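Local structure of LS-24 (Lathyrus sativus, 3LP9) at residues Phe116-Asp121 / Leu134-Gln139; Asp138-Ile143 / Lys156-Gly161. The protein probably binds hemin as a monomer and spermine as a dimer, the two ligands excluding each other, and may act in polyamine biosynthesis and in the response to oxidative stress. All coordinates share one frame; numbering follows the deposited sequence.

Overall arrangement
LS-24 has the hemopexin fold, four antiparallel sheets set as propeller blades, and both contacts lie in the blade made of strands 122-125, 131-136, 139-144 and 149-157, on the same side of the chain's centre. Their centres are about 10 Å apart. Contact 1 comes first along the chain and joins the segment leading into strand 122-125 to the end of strand 131-136, beside the calcium ion. Contact 2 begins on Asp138 and Gln139, where contact 1 ends, pairs strand 139-144 with strand 149-157 and meets the short helix 158-161 after it. Phe135 packs on Tyr140 and Ile158, and Leu134 N probably bonds to Ala141 O, joining the calcium side of the blade to its outer strand.

Contact 1 of 2, residues Phe116-Asp121 / Leu134-Gln139. With CA (calcium ion), chain E.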
loop_
_atom_site.group_PDB
_atom_site.type_symbol
_atom_site.label_atom_id
_atom_site.label_comp_id
_atom_site.label_asym_id
_atom_site.label_seq_id
_atom_site.Cartn_x
_atom_site.Cartn_y
_atom_site.Cartn_z
ATOM N N PHE A 116 11.449 12.364 2.448
ATOM C CA PHE A 116 10.006 12.283 2.226
ATOM C C PHE A 116 9.615 11.043 1.450
ATOM O O PHE A 116 8.445 10.664 1.440
ATOM C CB PHE A 116 9.512 13.504 1.512
ATOM C CG PHE A 116 9.709 14.789 2.288
ATOM C CD1 PHE A 116 8.694 15.304 3.084
ATOM C CD2 PHE A 116 10.901 15.525 2.155
ATOM C CE1 PHE A 116 8.880 16.483 3.782
ATOM C CE2 PHE A 116 11.087 16.707 2.846
ATOM C CZ PHE A 116 10.082 17.178 3.677
ATOM N N GLU A 117 10.589 10.374 0.827
ATOM C CA GLU A 117 10.235 9.214 0.011
ATOM C C GLU A 117 9.445 8.168 0.776
ATOM O O GLU A 117 8.441 7.650 0.281
ATOM C CB GLU A 117 11.467 8.610 -0.662
ATOM C CG GLU A 117 11.143 7.425 -1.581
ATOM C CD GLU A 117 12.371 6.865 -2.263
ATOM O OE1 GLU A 117 13.446 7.551 -2.270
ATOM O OE2 GLU A 117 12.276 5.746 -2.797
ATOM N N SER A 118 9.927 7.866 1.978
ATOM C CA SER A 118 9.393 6.814 2.873
ATOM C C SER A 118 8.217 7.320 3.736
ATOM O O SER A 118 7.602 6.543 4.486
ATOM C CB SER A 118 10.513 6.308 3.810
ATOM O OG SER A 118 10.839 7.333 4.755
ATOM N N GLY A 119 7.922 8.613 3.609
ATOM C CA GLY A 119 6.843 9.212 4.386
ATOM C C GLY A 119 6.960 10.667 4.815
ATOM O O GLY A 119 8.051 11.258 4.899
ATOM N N ILE A 120 5.803 11.261 5.092
ATOM C CA ILE A 120 5.724 12.662 5.422
ATOM C C ILE A 120 4.990 12.820 6.756
ATOM O O ILE A 120 4.048 12.084 7.049
ATOM C CB ILE A 120 5.044 13.374 4.266
ATOM C CG1 ILE A 120 5.778 13.022 2.971
ATOM C CG2 ILE A 120 4.977 14.899 4.533
ATOM C CD1 ILE A 120 5.317 13.866 1.840
ATOM N N ASP A 121 5.482 13.707 7.609
ATOM C CA ASP A 121 4.863 13.950 8.918
ATOM C C ASP A 121 3.617 14.854 8.807
ATOM O O ASP A 121 2.500 14.491 9.239
ATOM C CB ASP A 121 5.867 14.572 9.877
ATOM C CG ASP A 121 6.990 13.617 10.300
ATOM O OD1 ASP A 121 6.851 12.400 10.160
ATOM O OD2 ASP A 121 8.013 14.064 10.825
ATOM N N LEU A 134 5.495 20.899 3.227
ATOM C CA LEU A 134 5.483 19.566 3.788
ATOM C C LEU A 134 6.652 19.393 4.788
ATOM O O LEU A 134 7.730 19.898 4.555
ATOM C CB LEU A 134 5.501 18.507 2.625
ATOM C CG LEU A 134 4.400 18.678 1.553
ATOM C CD1 LEU A 134 4.935 19.612 0.438
ATOM C CD2 LEU A 134 3.864 17.457 0.931
ATOM N N PHE A 135 6.437 18.597 5.849
ATOM C CA PHE A 135 7.401 18.404 6.924
ATOM C C PHE A 135 7.730 16.948 7.142
ATOM O O PHE A 135 6.840 16.119 7.162
ATOM C CB PHE A 135 6.868 19.023 8.257
ATOM C CG PHE A 135 6.593 20.516 8.148
ATOM C CD1 PHE A 135 7.548 21.454 8.541
ATOM C CD2 PHE A 135 5.385 20.985 7.579
ATOM C CE1 PHE A 135 7.301 22.805 8.417
ATOM C CE2 PHE A 135 5.115 22.367 7.410
ATOM C CZ PHE A 135 6.072 23.270 7.833
ATOM N N LYS A 136 9.026 16.655 7.324
ATOM C CA LYS A 136 9.498 15.306 7.654
ATOM C C LYS A 136 10.636 15.489 8.637
ATOM O O LYS A 136 11.652 16.090 8.293
ATOM C CB LYS A 136 9.967 14.521 6.416
ATOM C CG LYS A 136 10.477 13.091 6.707
ATOM C CD LYS A 136 9.494 12.303 7.608
ATOM C CE LYS A 136 9.950 10.904 7.820
ATOM N NZ LYS A 136 9.934 10.035 6.600
ATOM N N GLY A 137 10.470 14.986 9.861
ATOM C CA GLY A 137 11.426 15.273 10.885
ATOM C C GLY A 137 11.581 16.769 10.957
ATOM O O GLY A 137 10.587 17.487 10.950
ATOM N N ASP A 138 12.838 17.243 10.985
ATOM C CA ASP A 138 13.142 18.672 11.176
ATOM C C ASP A 138 13.373 19.405 9.873
ATOM O O ASP A 138 13.753 20.556 9.858
ATOM C CB ASP A 138 14.319 18.858 12.141
ATOM C CG ASP A 138 15.641 18.351 11.601
ATOM O OD1 ASP A 138 15.725 17.802 10.505
ATOM O OD2 ASP A 138 16.641 18.540 12.296
ATOM N N GLN A 139 13.088 18.690 8.784
ATOM C CA GLN A 139 13.205 19.175 7.411
ATOM C C GLN A 139 11.829 19.572 6.883
ATOM O O GLN A 139 10.828 19.044 7.286
ATOM C CB GLN A 139 13.744 18.041 6.558
ATOM C CG GLN A 139 15.080 17.560 6.978
ATOM C CD GLN A 139 16.129 18.666 7.025
ATOM O OE1 GLN A 139 16.357 19.303 8.068
ATOM N NE2 GLN A 139 16.787 18.881 5.906
HETATM CA CA CA E . 1.760 12.607 10.743
HETATM O O HOH W 1 9.475 7.294 7.340
HETATM O O HOH W 2 3.317 10.531 9.467
HETATM O O HOH W 3 7.971 17.237 10.814
#
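Lys136 lies against Phe116 and reaches on to Gly119. Its CB sits over one face of the Phe116 ring, 3.8 Å from the centroid, in a CH-pi contact. With CG anti to the backbone N (chi1 180°), the lysine then bends at chi2 and chi4 and brings NZ to Gly119 O at 2.8 Å, the donor standing above the carbonyl plane. Val115 O takes a second bond from NZ. The packed side continues with Leu134, whose CB lies near Phe116 CE1 and whose CD2 meets Ile120 CD1 at 4.0 Å. The opposite character appears at exposed Ser118, a residue of the probable spermine site, where water 1 joins OG to Lys136 NZ. Cut back to an alanine, Lys136 would keep its CB over the ring, but Gly119 O and Val115 O would probably lose their ammonium donor and water 1 one of its partners. Asp121 is held at two points: its N bonds to Phe135 O at 2.8 Å, and its OD2 receives Gly137 N, also at 2.8 Å, from above the carboxylate plane. Asp121 O binds the calcium ion at 2.5 Å alongside the carbonyls of Asn7, Asp65 and Asp175, with water 2, which donates to Ile120 O, as a further ligand. Asp121 thus ties to the strand end through its N and its carboxylate, while its carbonyl, not its charged group, serves the calcium.

Contact 2 of 2, residues Asp138-Ile143 / Lys156-Gly161; sequences DQYARI and KSISSG
Antiparallel pairing of Tyr140 with Lys156, a hydrogen-bonded pair, and of Gln139 with Ser157, a non-hydrogen-bonded one, joins the last two strands of a hemopexin blade as a beta hairpin. Tyr140 N gives a nearly straight bond to Lys156 O (3.0 Å, 162° at the hydrogen), whereas the return bond from Lys156 N to Tyr140 O is weak at 3.5 Å. Beyond the pair the outer strand turns into a short, weakly bonded helix at about 158-161, and Ile158 N bonds to Asp138 O at 2.7 Å. Ser157 is the N-cap: its OG accepts a weak bond from Ser160 N. Tyr140 makes the largest side-chain contribution. A chi1 of 83° sets CG between the backbone N and the carbonyl carbon and lays the ring alongside Lys156, both pointing the same way. Ser157 O comes to the ring edge, 3.3 Å from Tyr140 CE1, while the phenol end reaches Gly161, where a CB would collide with Tyr140 OH. Ile158 CG1 packs against Tyr140 CB, and Tyr162 meets the ring edge-to-face. Ser160 OG donates to Ser157 O at 2.7 Å and accepts from water 4, which bonds to Tyr140 OH at 2.9 Å and accepts from Lys156 NZ.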
loop_
_atom_site.group_PDB
_atom_site.type_symbol
_atom_site.label_atom_id
_atom_site.label_comp_id
_atom_site.label_asym_id
_atom_site.label_seq_id
_atom_site.Cartn_x
_atom_site.Cartn_y
_atom_site.Cartn_z
ATOM N N ASP A 138 12.838 17.243 10.985
ATOM C CA ASP A 138 13.142 18.672 11.176
ATOM C C ASP A 138 13.373 19.405 9.873
ATOM O O ASP A 138 13.753 20.556 9.858
ATOM C CB ASP A 138 14.319 18.858 12.141
ATOM C CG ASP A 138 15.641 18.351 11.601
ATOM O OD1 ASP A 138 15.725 17.802 10.505
ATOM O OD2 ASP A 138 16.641 18.540 12.296
ATOM N N GLN A 139 13.088 18.690 8.784
ATOM C CA GLN A 139 13.205 19.175 7.411
ATOM C C GLN A 139 11.829 19.572 6.883
ATOM O O GLN A 139 10.828 19.044 7.286
ATOM C CB GLN A 139 13.744 18.041 6.558
ATOM C CG GLN A 139 15.080 17.560 6.978
ATOM C CD GLN A 139 16.129 18.666 7.025
ATOM O OE1 GLN A 139 16.357 19.303 8.068
ATOM N NE2 GLN A 139 16.787 18.881 5.906
ATOM N N TYR A 140 11.783 20.517 5.959
ATOM C CA TYR A 140 10.507 20.845 5.287
ATOM C C TYR A 140 10.704 21.209 3.817
ATOM O O TYR A 140 11.735 21.800 3.417
ATOM C CB TYR A 140 9.788 21.996 5.997
ATOM C CG TYR A 140 10.304 23.346 5.570
ATOM C CD1 TYR A 140 11.465 23.883 6.128
ATOM C CD2 TYR A 140 9.636 24.085 4.603
ATOM C CE1 TYR A 140 11.933 25.068 5.728
ATOM C CE2 TYR A 140 10.122 25.281 4.196
ATOM C CZ TYR A 140 11.271 25.753 4.760
ATOM O OH TYR A 140 11.730 26.966 4.344
ATOM N N ALA A 141 9.685 20.868 3.024
ATOM C CA ALA A 141 9.696 21.143 1.596
ATOM C C ALA A 141 8.549 22.078 1.301
ATOM O O ALA A 141 7.494 21.983 1.952
ATOM C CB ALA A 141 9.523 19.859 0.806
ATOM N N ARG A 142 8.769 22.967 0.336
ATOM C CA ARG A 142 7.730 23.859 -0.224
ATOM C C ARG A 142 7.565 23.438 -1.698
ATOM O O ARG A 142 8.572 23.420 -2.457
ATOM C CB ARG A 142 8.187 25.294 -0.120
ATOM C CG ARG A 142 7.288 26.343 -0.701
ATOM C CD ARG A 142 8.115 27.590 -0.660
ATOM N NE ARG A 142 7.470 28.665 -1.352
ATOM C CZ ARG A 142 8.035 29.808 -1.686
ATOM N NH1 ARG A 142 9.302 30.029 -1.372
ATOM N NH2 ARG A 142 7.321 30.709 -2.344
ATOM N N ILE A 143 6.354 22.981 -2.076
ATOM C CA ILE A 143 6.114 22.525 -3.457
ATOM C C ILE A 143 5.026 23.316 -4.226
ATOM O O ILE A 143 4.347 24.170 -3.657
ATOM C CB ILE A 143 5.860 21.001 -3.522
ATOM C CG1 ILE A 143 4.400 20.674 -3.208
ATOM C CG2 ILE A 143 6.847 20.268 -2.629
ATOM C CD1 ILE A 143 4.014 19.228 -3.433
ATOM N N LYS A 156 15.147 22.511 3.246
ATOM C CA LYS A 156 15.832 23.208 4.335
ATOM C C LYS A 156 15.270 22.822 5.691
ATOM O O LYS A 156 14.176 22.264 5.794
ATOM C CB LYS A 156 15.727 24.711 4.097
ATOM C CG LYS A 156 16.754 25.160 3.050
ATOM C CD LYS A 156 16.401 26.534 2.413
ATOM C CE LYS A 156 14.960 26.572 1.886
ATOM N NZ LYS A 156 14.576 28.015 1.574
ATOM N N SER A 157 16.021 23.114 6.737
ATOM C CA SER A 157 15.610 22.785 8.107
ATOM C C SER A 157 14.450 23.690 8.480
ATOM O O SER A 157 14.315 24.791 7.923
ATOM C CB SER A 157 16.803 22.979 9.072
ATOM O OG SER A 157 16.950 24.339 9.442
ATOM N N ILE A 158 13.615 23.252 9.413
ATOM C CA ILE A 158 12.481 24.060 9.869
ATOM C C ILE A 158 12.908 25.374 10.507
ATOM O O ILE A 158 12.289 26.409 10.277
ATOM C CB ILE A 158 11.586 23.267 10.850
ATOM C CG1 ILE A 158 10.729 22.268 10.065
ATOM C CG2 ILE A 158 10.753 24.241 11.693
ATOM C CD1 ILE A 158 9.981 21.187 10.921
ATOM N N SER A 159 13.967 25.384 11.313
ATOM C CA SER A 159 14.328 26.675 11.958
ATOM C C SER A 159 14.788 27.729 10.928
ATOM O O SER A 159 14.494 28.926 11.088
ATOM C CB SER A 159 15.341 26.516 13.101
ATOM O OG SER A 159 16.226 25.446 12.795
ATOM N N SER A 160 15.482 27.295 9.870
ATOM C CA SER A 160 15.845 28.192 8.773
ATOM C C SER A 160 14.594 28.877 8.154
ATOM O O SER A 160 14.675 29.981 7.609
ATOM C CB SER A 160 16.651 27.440 7.701
ATOM O OG SER A 160 15.786 26.771 6.787
ATOM N N GLY A 161 13.431 28.230 8.264
ATOM C CA GLY A 161 12.253 28.681 7.544
ATOM C C GLY A 161 11.189 29.201 8.467
ATOM O O GLY A 161 10.431 30.069 8.068
HETATM O O HOH W 4 14.228 28.352 4.706
#